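Local structure of D-glycero-beta-D-manno-heptose-1,7-bisphosphate 7-phosphatase (Mesorhizobium loti, 2O2X) at residues Leu175-Glu184 with Gly190-Asp198. The protein removes the C-7 phosphate from D-glycero-beta-D-manno-heptose 1,7-bisphosphate, a magnesium-dependent step in the biosynthesis of ADP-L-glycero-beta-D-manno-heptose. Numbering follows the deposited sequence.
Sequences LAQGWLVDGE and GFAIRPLRD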
loop_
_atom_site.group_PDB
_atom_site.type_symbol
_atom_site.label_atom_id
_atom_site.label_comp_id
_atom_site.label_asym_id
_atom_site.label_seq_id
_atom_site.Cartn_x
_atom_site.Cartn_y
_atom_site.Cartn_z
ATOM N N LEU A 175 9.351 9.258 4.850
ATOM C CA LEU A 175 10.144 8.423 3.955
ATOM C C LEU A 175 11.049 9.314 3.100
ATOM O O LEU A 175 10.787 10.512 2.986
ATOM C CB LEU A 175 9.251 7.575 3.039
ATOM C CG LEU A 175 8.609 6.325 3.648
ATOM C CD1 LEU A 175 7.650 6.641 4.789
ATOM C CD2 LEU A 175 7.908 5.549 2.543
ATOM N N ALA A 176 12.081 8.725 2.512
ATOM C CA ALA A 176 13.011 9.437 1.634
ATOM C C ALA A 176 12.883 9.113 0.147
ATOM O O ALA A 176 13.448 9.832 -0.699
ATOM C CB ALA A 176 14.431 9.150 2.073
ATOM N N GLN A 177 12.163 8.030 -0.166
ATOM C CA GLN A 177 12.025 7.572 -1.534
ATOM C C GLN A 177 10.697 6.905 -1.739
ATOM O O GLN A 177 10.192 6.222 -0.850
ATOM C CB GLN A 177 13.061 6.494 -1.852
ATOM C CG GLN A 177 14.473 6.954 -1.918
ATOM C CD GLN A 177 15.360 5.851 -2.434
ATOM O OE1 GLN A 177 15.763 5.867 -3.599
ATOM N NE2 GLN A 177 15.672 4.866 -1.569
ATOM N N GLY A 178 10.166 7.061 -2.941
ATOM C CA GLY A 178 9.052 6.258 -3.410
ATOM C C GLY A 178 9.188 6.027 -4.898
ATOM O O GLY A 178 9.930 6.746 -5.580
ATOM N N TRP A 179 8.494 5.012 -5.408
ATOM C CA TRP A 179 8.491 4.656 -6.830
ATOM C C TRP A 179 7.114 4.910 -7.376
ATOM O O TRP A 179 6.099 4.450 -6.818
ATOM C CB TRP A 179 8.912 3.184 -7.019
ATOM C CG TRP A 179 10.377 3.015 -7.181
ATOM C CD1 TRP A 179 11.059 2.874 -8.366
ATOM C CD2 TRP A 179 11.367 3.059 -6.155
ATOM N NE1 TRP A 179 12.399 2.792 -8.129
ATOM C CE2 TRP A 179 12.620 2.913 -6.788
ATOM C CE3 TRP A 179 11.321 3.203 -4.749
ATOM C CZ2 TRP A 179 13.836 2.899 -6.068
ATOM C CZ3 TRP A 179 12.537 3.203 -4.041
ATOM C CH2 TRP A 179 13.764 3.048 -4.719
ATOM N N LEU A 180 7.053 5.675 -8.449
ATOM C CA LEU A 180 5.788 6.015 -9.060
ATOM C C LEU A 180 5.562 5.191 -10.307
ATOM O O LEU A 180 6.196 5.373 -11.357
ATOM C CB LEU A 180 5.744 7.513 -9.351
ATOM C CG LEU A 180 4.478 8.105 -9.953
ATOM C CD1 LEU A 180 3.307 7.943 -9.014
ATOM C CD2 LEU A 180 4.687 9.593 -10.223
ATOM N N VAL A 181 4.646 4.251 -10.176
ATOM C CA VAL A 181 4.251 3.395 -11.305
ATOM C C VAL A 181 3.836 4.244 -12.488
ATOM O O VAL A 181 2.963 5.084 -12.346
ATOM C CB VAL A 181 3.083 2.491 -10.876
ATOM C CG1 VAL A 181 2.487 1.730 -12.078
ATOM C CG2 VAL A 181 3.553 1.519 -9.804
ATOM N N ASP A 182 4.490 4.014 -13.638
ATOM C CA ASP A 182 4.231 4.710 -14.888
ATOM C C ASP A 182 4.520 6.203 -14.810
ATOM O O ASP A 182 4.057 6.957 -15.651
ATOM C CB ASP A 182 2.792 4.457 -15.372
ATOM C CG ASP A 182 2.517 2.997 -15.664
ATOM O OD1 ASP A 182 3.450 2.252 -16.010
ATOM O OD2 ASP A 182 1.334 2.599 -15.511
ATOM N N GLY A 183 5.285 6.633 -13.817
ATOM C CA GLY A 183 5.501 8.049 -13.592
ATOM C C GLY A 183 6.930 8.505 -13.844
ATOM O O GLY A 183 7.864 7.695 -14.025
ATOM N N GLU A 184 7.112 9.831 -13.787
ATOM C CA GLU A 184 8.398 10.480 -13.983
ATOM C C GLU A 184 9.159 10.685 -12.681
ATOM O O GLU A 184 8.563 10.829 -11.604
ATOM C CB GLU A 184 8.207 11.859 -14.654
ATOM C CG GLU A 184 7.648 11.766 -16.043
ATOM C CD GLU A 184 7.574 13.117 -16.754
ATOM O OE1 GLU A 184 7.210 14.116 -16.104
ATOM O OE2 GLU A 184 7.820 13.157 -17.983
ATOM N N GLY A 190 15.851 15.303 0.422
ATOM C CA GLY A 190 14.802 14.933 1.357
ATOM C C GLY A 190 13.747 13.983 0.808
ATOM O O GLY A 190 13.250 13.161 1.559
ATOM N N PHE A 191 13.429 14.066 -0.492
ATOM C CA PHE A 191 12.525 13.070 -1.107
ATOM C C PHE A 191 12.777 12.870 -2.589
ATOM O O PHE A 191 12.870 13.820 -3.374
ATOM C CB PHE A 191 11.050 13.408 -0.865
ATOM C CG PHE A 191 10.145 12.237 -1.074
ATOM C CD1 PHE A 191 10.032 11.270 -0.113
ATOM C CD2 PHE A 191 9.486 12.050 -2.282
ATOM C CE1 PHE A 191 9.234 10.156 -0.300
ATOM C CE2 PHE A 191 8.676 10.922 -2.487
ATOM C CZ PHE A 191 8.556 9.972 -1.508
ATOM N N ALA A 192 12.880 11.621 -2.989
ATOM C CA ALA A 192 13.023 11.314 -4.384
ATOM C C ALA A 192 11.825 10.484 -4.815
ATOM O O ALA A 192 11.555 9.422 -4.232
ATOM C CB ALA A 192 14.303 10.562 -4.654
ATOM N N ILE A 193 11.116 10.974 -5.834
ATOM C CA ILE A 193 10.191 10.149 -6.631
ATOM C C ILE A 193 10.997 9.472 -7.719
ATOM O O ILE A 193 11.642 10.140 -8.537
ATOM C CB ILE A 193 9.048 10.953 -7.245
ATOM C CG1 ILE A 193 8.192 11.555 -6.120
ATOM C CG2 ILE A 193 8.197 10.073 -8.099
ATOM C CD1 ILE A 193 7.135 12.541 -6.531
ATOM N N ARG A 194 11.031 8.145 -7.664
ATOM C CA ARG A 194 11.776 7.317 -8.596
ATOM C C ARG A 194 10.796 6.808 -9.645
ATOM O O ARG A 194 9.693 6.386 -9.307
ATOM C CB ARG A 194 12.409 6.128 -7.861
ATOM C CG ARG A 194 13.250 6.489 -6.663
ATOM C CD ARG A 194 14.487 7.226 -7.045
ATOM N NE ARG A 194 15.371 7.420 -5.905
ATOM C CZ ARG A 194 16.457 8.184 -5.955
ATOM N NH1 ARG A 194 16.750 8.827 -7.074
ATOM N NH2 ARG A 194 17.216 8.327 -4.862
ATOM N N PRO A 195 11.167 6.831 -10.920
ATOM C CA PRO A 195 10.254 6.358 -11.951
ATOM C C PRO A 195 10.132 4.825 -11.927
ATOM O O PRO A 195 11.094 4.153 -11.613
ATOM C CB PRO A 195 10.920 6.838 -13.245
ATOM C CG PRO A 195 12.342 6.856 -12.920
ATOM C CD PRO A 195 12.462 7.269 -11.488
ATOM N N LEU A 196 8.944 4.303 -12.196
ATOM C CA LEU A 196 8.758 2.842 -12.325
ATOM C C LEU A 196 7.980 2.514 -13.598
ATOM O O LEU A 196 6.776 2.278 -13.578
ATOM C CB LEU A 196 8.093 2.271 -11.070
ATOM C CG LEU A 196 7.941 0.741 -10.938
ATOM C CD1 LEU A 196 9.242 0.009 -11.222
ATOM C CD2 LEU A 196 7.383 0.354 -9.577
ATOM N N ARG A 197 8.692 2.490 -14.727
ATOM C CA ARG A 197 8.061 2.393 -16.028
ATOM C C ARG A 197 8.481 1.182 -16.833
ATOM O O ARG A 197 7.805 0.856 -17.790
ATOM C CB ARG A 197 8.382 3.629 -16.868
ATOM C CG ARG A 197 7.910 4.934 -16.212
ATOM C CD ARG A 197 8.489 6.153 -16.879
ATOM N NE ARG A 197 9.925 6.258 -16.666
ATOM C CZ ARG A 197 10.659 7.348 -16.911
ATOM N NH1 ARG A 197 10.111 8.439 -17.439
ATOM N NH2 ARG A 197 11.954 7.349 -16.641
ATOM N N ASP A 198 9.569 0.525 -16.452
ATOM C CA ASP A 198 10.115 -0.561 -17.264
ATOM C C ASP A 198 10.885 -1.497 -16.323
ATOM O O ASP A 198 10.895 -1.287 -15.115
ATOM C CB ASP A 198 10.951 -0.005 -18.421
ATOM C CG ASP A 198 12.156 0.779 -17.974
ATOM O OD1 ASP A 198 12.607 0.662 -16.820
ATOM O OD2 ASP A 198 12.698 1.549 -18.805
HETATM O O HOH W 1 13.726 3.815 -10.660
HETATM O O HOH W 2 5.210 0.116 -14.203
HETATM O O HOH W 3 5.316 2.303 -17.960
#
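Trp179 and Arg194 are paired in register on the same face of two neighbouring parallel strands, 177-181 and 191-196, of the Rossmann-like sheet of this HAD phosphatase. Backbone bonds fix the register: Arg194 N donates to Gly178 O (2.7 Å), and Leu180 N reaches Arg194 O almost in line with its carbonyl (174°).

From this anchor the Arg194 side chain can be traced outward. Its CB sits over one face of the Trp179 indole, 3.4 Å from the centroid of the five-membered ring and 12° off the normal, a CH-pi contact. CG continues over CE2 of Trp179 at 3.6 Å. The bend at chi2 (-67°) lifts CD off the indole, and NE then comes back to Gln177, donating to its OE1 (2.8 Å) on an in-plane lone pair; NH2 adds a weak bond to the same oxygen. The guanidinium stands nearly perpendicular to that amide, and Ala192 CB lies over the centre of the guanidinium.

Leu205 and Ala208 of helix 199-211 also touch the Trp179 side chain. Replacing Trp179 by alanine is likely to leave Arg194 CB and CG without their aromatic platform and to open a gap next to helix 199-211. Water 1 joins the two strands, donating to Pro195 O at 2.8 Å and weakly accepting from Trp179 NE1.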